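Local coordinates for endo-beta-N-acetylglucosaminidase F1 (Bacteroides thetaiotaomicron VPI-5482, PDB 6TCV), which probably hydrolyses high-mannose N-glycans between the two core N-acetylglucosamine units, as endo-beta-N-acetylglucosaminidases do, at residues A[366-378]-A[393-406]. The protein carries 2 engineered substitutions. Numbering follows the deposited sequence.
With NAG (2-acetamido-2-deoxy-beta-D-glucopyranose), chain B; MAN (alpha-D-mannopyranose), chain C; MAN (alpha-D-mannopyranose), chain D.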
loop_
_atom_site.group_PDB
_atom_site.type_symbol
_atom_site.label_atom_id
_atom_site.label_comp_id
_atom_site.label_asym_id
_atom_site.label_seq_id
_atom_site.Cartn_x
_atom_site.Cartn_y
_atom_site.Cartn_z
ATOM N N THR A 366 13.236 4.696 5.719
ATOM C CA THR A 366 13.685 4.112 6.979
ATOM C C THR A 366 13.097 2.720 7.116
ATOM O O THR A 366 12.274 2.280 6.315
ATOM C CB THR A 366 13.350 4.977 8.199
ATOM O OG1 THR A 366 11.970 4.809 8.517
ATOM C CG2 THR A 366 13.750 6.461 7.978
ATOM N N LYS A 367 13.462 2.026 8.188
ATOM C CA LYS A 367 12.857 0.736 8.471
ATOM C C LYS A 367 11.365 0.836 8.773
ATOM O O LYS A 367 10.695 -0.198 8.772
ATOM C CB LYS A 367 13.641 0.004 9.554
ATOM C CG LYS A 367 14.918 -0.657 8.994
ATOM C CD LYS A 367 15.750 -1.263 10.120
ATOM C CE LYS A 367 16.551 -0.187 10.830
ATOM N NZ LYS A 367 17.305 -0.744 11.983
ATOM N N LYS A 368 10.833 2.030 9.014
ATOM C CA LYS A 368 9.380 2.157 9.136
ATOM C C LYS A 368 8.647 1.735 7.876
ATOM O O LYS A 368 7.459 1.356 7.972
ATOM C CB LYS A 368 9.019 3.591 9.553
ATOM C CG LYS A 368 9.463 3.969 10.953
ATOM C CD LYS A 368 8.709 3.161 12.003
ATOM C CE LYS A 368 8.970 3.691 13.398
ATOM N NZ LYS A 368 10.435 3.612 13.659
ATOM N N GLN A 369 9.285 1.778 6.708
ATOM C CA GLN A 369 8.671 1.322 5.457
ATOM C C GLN A 369 8.944 -0.139 5.188
ATOM O O GLN A 369 8.575 -0.639 4.103
ATOM C CB GLN A 369 9.153 2.169 4.286
ATOM C CG GLN A 369 8.604 3.585 4.261
ATOM C CD GLN A 369 9.377 4.534 5.146
ATOM O OE1 GLN A 369 10.568 4.721 4.923
ATOM N NE2 GLN A 369 8.699 5.196 6.067
ATOM N N CYS A 370 9.539 -0.859 6.133
ATOM C CA CYS A 370 10.041 -2.208 5.905
ATOM C C CYS A 370 9.421 -3.246 6.826
ATOM O O CYS A 370 9.111 -2.975 7.980
ATOM C CB CYS A 370 11.557 -2.263 6.168
ATOM S SG CYS A 370 12.553 -1.244 5.060
ATOM N N SER A 371 9.261 -4.459 6.291
ATOM C CA SER A 371 8.917 -5.618 7.105
ATOM C C SER A 371 10.092 -6.110 7.938
ATOM O O SER A 371 11.216 -6.184 7.455
ATOM C CB SER A 371 8.430 -6.751 6.192
ATOM O OG SER A 371 9.386 -7.229 5.309
ATOM N N GLY A 372 9.816 -6.492 9.175
ATOM C CA GLY A 372 10.802 -7.118 10.054
ATOM C C GLY A 372 10.679 -8.631 10.157
ATOM O O GLY A 372 11.563 -9.298 10.704
ATOM N N ILE A 373 9.587 -9.183 9.631
ATOM C CA ILE A 373 9.332 -10.621 9.592
ATOM C C ILE A 373 8.405 -10.843 8.410
ATOM O O ILE A 373 7.555 -10.009 8.104
ATOM C CB ILE A 373 8.721 -11.148 10.910
ATOM C CG1 ILE A 373 8.733 -12.684 10.926
ATOM C CG2 ILE A 373 7.317 -10.550 11.150
ATOM C CD1 ILE A 373 8.073 -13.224 12.219
ATOM N N SER A 374 8.578 -11.972 7.747
ATOM C CA SER A 374 7.698 -12.480 6.696
ATOM C C SER A 374 7.402 -13.934 6.996
ATOM O O SER A 374 8.268 -14.806 6.842
ATOM C CB SER A 374 8.319 -12.325 5.290
ATOM O OG SER A 374 8.453 -10.891 5.034
ATOM N N MET A 375 6.114 -14.220 7.187
ATOM C CA MET A 375 5.678 -15.544 7.615
ATOM C C MET A 375 4.938 -16.222 6.471
ATOM O O MET A 375 3.938 -15.693 5.967
ATOM C CB MET A 375 4.733 -15.414 8.814
ATOM C CG MET A 375 5.390 -14.851 10.052
ATOM S SD MET A 375 4.266 -14.564 11.475
ATOM C CE MET A 375 3.555 -13.005 10.931
ATOM N N GLU A 376 5.424 -17.398 6.068
ATOM C CA GLU A 376 4.780 -18.214 5.021
ATOM C C GLU A 376 3.782 -19.090 5.771
ATOM O O GLU A 376 4.169 -20.053 6.464
ATOM C CB GLU A 376 5.816 -19.042 4.267
ATOM C CG GLU A 376 5.592 -19.128 2.758
ATOM C CD GLU A 376 4.320 -19.831 2.344
ATOM O OE1 GLU A 376 3.500 -20.191 3.230
ATOM O OE2 GLU A 376 4.124 -20.043 1.134
ATOM N N PHE A 377 2.509 -18.696 5.788
ATOM C CA PHE A 377 1.525 -19.383 6.615
ATOM C C PHE A 377 1.075 -20.714 6.033
ATOM O O PHE A 377 0.536 -21.534 6.777
ATOM C CB PHE A 377 0.312 -18.497 6.814
ATOM C CG PHE A 377 0.473 -17.361 7.797
ATOM C CD1 PHE A 377 1.091 -17.548 9.008
ATOM C CD2 PHE A 377 -0.050 -16.104 7.466
ATOM C CE1 PHE A 377 1.215 -16.494 9.919
ATOM C CE2 PHE A 377 0.046 -15.060 8.365
ATOM C CZ PHE A 377 0.686 -15.248 9.572
ATOM N N ASN A 378 1.275 -20.954 4.741
ATOM C CA ASN A 378 0.920 -22.249 4.153
ATOM C C ASN A 378 2.040 -23.272 4.321
ATOM O O ASN A 378 1.759 -24.442 4.576
ATOM C CB ASN A 378 0.623 -22.047 2.665
ATOM C CG ASN A 378 0.140 -23.299 2.032
ATOM O OD1 ASN A 378 -0.873 -23.879 2.446
ATOM N ND2 ASN A 378 0.855 -23.771 1.007
ATOM N N MET A 393 11.666 -6.424 16.735
ATOM C CA MET A 393 11.314 -5.594 15.581
ATOM C C MET A 393 11.063 -4.148 15.978
ATOM O O MET A 393 11.476 -3.224 15.260
ATOM C CB MET A 393 10.112 -6.166 14.852
ATOM C CG MET A 393 10.389 -7.514 14.265
ATOM S SD MET A 393 9.106 -8.125 13.160
ATOM C CE MET A 393 7.748 -8.294 14.294
ATOM N N ILE A 394 10.400 -3.927 17.121
ATOM C CA ILE A 394 10.245 -2.558 17.607
ATOM C C ILE A 394 11.610 -1.932 17.848
ATOM O O ILE A 394 11.866 -0.785 17.472
ATOM C CB ILE A 394 9.368 -2.507 18.871
ATOM C CG1 ILE A 394 7.914 -2.790 18.560
ATOM C CG2 ILE A 394 9.539 -1.181 19.601
ATOM C CD1 ILE A 394 7.087 -3.062 19.834
ATOM N N ASP A 395 12.504 -2.661 18.532
ATOM C CA ASP A 395 13.826 -2.109 18.824
ATOM C C ASP A 395 14.585 -1.774 17.544
ATOM O O ASP A 395 15.404 -0.840 17.525
ATOM C CB ASP A 395 14.672 -3.093 19.637
ATOM C CG ASP A 395 14.151 -3.342 21.038
ATOM O OD1 ASP A 395 13.321 -2.557 21.513
ATOM O OD2 ASP A 395 14.605 -4.329 21.679
ATOM N N GLY A 396 14.372 -2.556 16.489
ATOM C CA GLY A 396 15.018 -2.296 15.213
ATOM C C GLY A 396 14.367 -1.231 14.362
ATOM O O GLY A 396 14.932 -0.838 13.342
ATOM N N GLY A 397 13.222 -0.720 14.794
ATOM C CA GLY A 397 12.534 0.328 14.070
ATOM C C GLY A 397 11.733 -0.127 12.867
ATOM O O GLY A 397 11.370 0.714 12.029
ATOM N N TYR A 398 11.389 -1.408 12.775
ATOM C CA TYR A 398 10.590 -1.893 11.655
ATOM C C TYR A 398 9.140 -1.455 11.753
ATOM O O TYR A 398 8.545 -1.417 12.829
ATOM C CB TYR A 398 10.672 -3.434 11.592
ATOM C CG TYR A 398 12.048 -3.912 11.191
ATOM C CD1 TYR A 398 12.440 -3.923 9.854
ATOM C CD2 TYR A 398 13.008 -4.288 12.123
ATOM C CE1 TYR A 398 13.708 -4.282 9.470
ATOM C CE2 TYR A 398 14.308 -4.623 11.742
ATOM C CZ TYR A 398 14.653 -4.620 10.426
ATOM O OH TYR A 398 15.894 -4.979 10.068
ATOM N N GLY A 399 8.548 -1.179 10.587
ATOM C CA GLY A 399 7.172 -0.725 10.536
ATOM C C GLY A 399 6.135 -1.807 10.309
ATOM O O GLY A 399 4.946 -1.585 10.602
ATOM N N TRP A 400 6.525 -2.971 9.779
ATOM C CA TRP A 400 5.571 -3.956 9.240
ATOM C C TRP A 400 5.950 -5.372 9.627
ATOM O O TRP A 400 7.142 -5.709 9.734
ATOM C CB TRP A 400 5.500 -3.836 7.672
ATOM C CG TRP A 400 4.998 -2.492 7.264
ATOM C CD1 TRP A 400 5.702 -1.347 7.099
ATOM C CD2 TRP A 400 3.616 -2.127 7.040
ATOM N NE1 TRP A 400 4.858 -0.283 6.831
ATOM C CE2 TRP A 400 3.575 -0.760 6.787
ATOM C CE3 TRP A 400 2.419 -2.855 7.030
ATOM C CZ2 TRP A 400 2.392 -0.077 6.552
ATOM C CZ3 TRP A 400 1.252 -2.169 6.775
ATOM C CH2 TRP A 400 1.246 -0.832 6.541
ATOM N N PHE A 401 4.935 -6.210 9.735
ATOM C CA PHE A 401 5.092 -7.652 9.706
ATOM C C PHE A 401 4.247 -8.195 8.561
ATOM O O PHE A 401 3.119 -7.733 8.356
ATOM C CB PHE A 401 4.714 -8.331 11.067
ATOM C CG PHE A 401 3.376 -7.938 11.602
ATOM C CD1 PHE A 401 3.223 -6.815 12.394
ATOM C CD2 PHE A 401 2.250 -8.709 11.340
ATOM C CE1 PHE A 401 1.979 -6.445 12.856
ATOM C CE2 PHE A 401 1.009 -8.352 11.837
ATOM C CZ PHE A 401 0.866 -7.220 12.583
ATOM N N MET A 402 4.789 -9.157 7.823
ATOM C CA MET A 402 4.138 -9.690 6.619
ATOM C C MET A 402 3.769 -11.143 6.855
ATOM O O MET A 402 4.517 -11.892 7.503
ATOM C CB MET A 402 5.004 -9.487 5.405
ATOM C CG MET A 402 4.420 -9.992 4.087
ATOM S SD MET A 402 4.729 -11.751 3.719
ATOM C CE MET A 402 6.103 -11.547 2.552
ATOM N N GLY A 403 2.613 -11.518 6.312
ATOM C CA GLY A 403 2.161 -12.896 6.275
ATOM C C GLY A 403 1.645 -13.230 4.890
ATOM O O GLY A 403 1.230 -12.354 4.128
ATOM N N PHE A 404 1.758 -14.503 4.537
ATOM C CA PHE A 404 1.423 -15.025 3.202
ATOM C C PHE A 404 0.640 -16.311 3.245
ATOM O O PHE A 404 1.092 -17.282 3.866
ATOM C CB PHE A 404 2.719 -15.172 2.404
ATOM C CG PHE A 404 2.539 -15.633 0.984
ATOM C CD1 PHE A 404 2.518 -17.005 0.693
ATOM C CD2 PHE A 404 2.364 -14.752 -0.068
ATOM C CE1 PHE A 404 2.327 -17.445 -0.586
ATOM C CE2 PHE A 404 2.157 -15.201 -1.344
ATOM C CZ PHE A 404 2.121 -16.552 -1.646
ATOM N N ALA A 405 -0.509 -16.351 2.581
ATOM C CA ALA A 405 -1.295 -17.544 2.262
ATOM C C ALA A 405 -1.883 -18.176 3.522
ATOM O O ALA A 405 -1.826 -19.400 3.645
ATOM C CB ALA A 405 -0.479 -18.527 1.434
ATOM N N PRO A 406 -2.544 -17.449 4.399
ATOM C CA PRO A 406 -3.299 -18.120 5.458
ATOM C C PRO A 406 -4.517 -18.803 4.855
ATOM O O PRO A 406 -5.089 -18.335 3.869
ATOM C CB PRO A 406 -3.751 -16.960 6.331
ATOM C CG PRO A 406 -3.968 -15.873 5.364
ATOM C CD PRO A 406 -2.839 -16.009 4.340
HETATM C C1 NAG B . 7.184 -16.817 -3.484
HETATM C C2 NAG B . 6.019 -16.051 -4.082
HETATM C C3 NAG B . 4.845 -16.931 -4.519
HETATM C C4 NAG B . 5.052 -18.360 -4.055
HETATM C C5 NAG B . 5.471 -18.332 -2.597
HETATM C C6 NAG B . 5.563 -19.707 -1.948
HETATM C C7 NAG B . 5.392 -13.740 -3.511
HETATM C C8 NAG B . 4.991 -12.809 -2.382
HETATM N N2 NAG B . 5.582 -15.011 -3.168
HETATM O O3 NAG B . 4.730 -16.900 -5.944
HETATM O O4 NAG B . 3.793 -19.044 -4.174
HETATM O O5 NAG B . 6.780 -17.742 -2.467
HETATM O O6 NAG B . 6.073 -19.602 -0.659
HETATM O O7 NAG B . 5.552 -13.351 -4.674
HETATM C C1 MAN C . 0.894 -23.813 -4.270
HETATM C C2 MAN C . -0.289 -24.663 -4.700
HETATM C C3 MAN C . -1.506 -23.760 -4.916
HETATM C C4 MAN C . -1.752 -22.976 -3.628
HETATM C C5 MAN C . -0.525 -22.184 -3.175
HETATM C C6 MAN C . -0.660 -21.531 -1.803
HETATM O O2 MAN C . -0.663 -25.589 -3.674
HETATM O O3 MAN C . -2.658 -24.503 -5.311
HETATM O O4 MAN C . -2.779 -21.996 -3.787
HETATM O O5 MAN C . 0.601 -23.086 -3.087
HETATM O O6 MAN C . 0.474 -20.719 -1.503
HETATM C C1 MAN D . -0.122 -26.889 -3.785
HETATM C C2 MAN D . -0.967 -27.781 -2.901
HETATM C C3 MAN D . -0.912 -27.264 -1.473
HETATM C C4 MAN D . 0.538 -27.231 -1.022
HETATM C C5 MAN D . 1.404 -26.444 -2.001
HETATM C C6 MAN D . 2.866 -26.643 -1.712
HETATM O O2 MAN D . -0.395 -29.105 -2.927
HETATM O O3 MAN D . -1.679 -28.119 -0.641
HETATM O O4 MAN D . 0.616 -26.612 0.260
HETATM O O5 MAN D . 1.219 -26.901 -3.352
HETATM O O6 MAN D . 3.715 -25.885 -2.578
HETATM O O HOH W 1 12.832 3.047 11.743
HETATM O O HOH W 2 -2.306 -21.253 5.900
HETATM O O HOH W 3 -2.806 -22.073 3.593
#
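Ile-373 and Met-402 join the parallel strands, Met-402 N giving a hydrogen bond to Ile-373 O (2.9 Å). Met-375 N then bonds Met-402 O, Phe-404 N bonds Met-375 O, and Phe-377 N bonds Phe-404 O. Inside a one-residue beta bulge between Ser-371 and Ser-374, Gly-372 N bonds Trp-400 O nearly head-on (2.8 Å). Lys-367 NZ bonds Gly-396 O in the carbonyl plane (2.7 Å).

The Tyr-398 ring is covered on both faces by CH-pi contacts, Lys-367 CD on one and Gly-372 CA on the other, each 3.9 Å from the centroid. In the conformer described, the bend at chi3 (-79°) turns Lys-367 CE and NZ toward Gly-396 O. A serine in place of Tyr-398 would probably leave both groups without their shared ring and open a gap. Elsewhere, Ile-373 CG2 packs on Phe-401 CB (3.4 Å) and Met-393 SD.

At the far end Glu-376 lies beside the Phe-404 ring. Its OE2 accepts from NAG O6 (2.7 Å), and Asn-378 ND2 donates to O4 of the chain D mannose. This is one beta-alpha-beta unit of a (beta/alpha)8 barrel, as in glycoside hydrolase family 18, with the glycan at the C-terminal ends of strands 371-376 and 400-404.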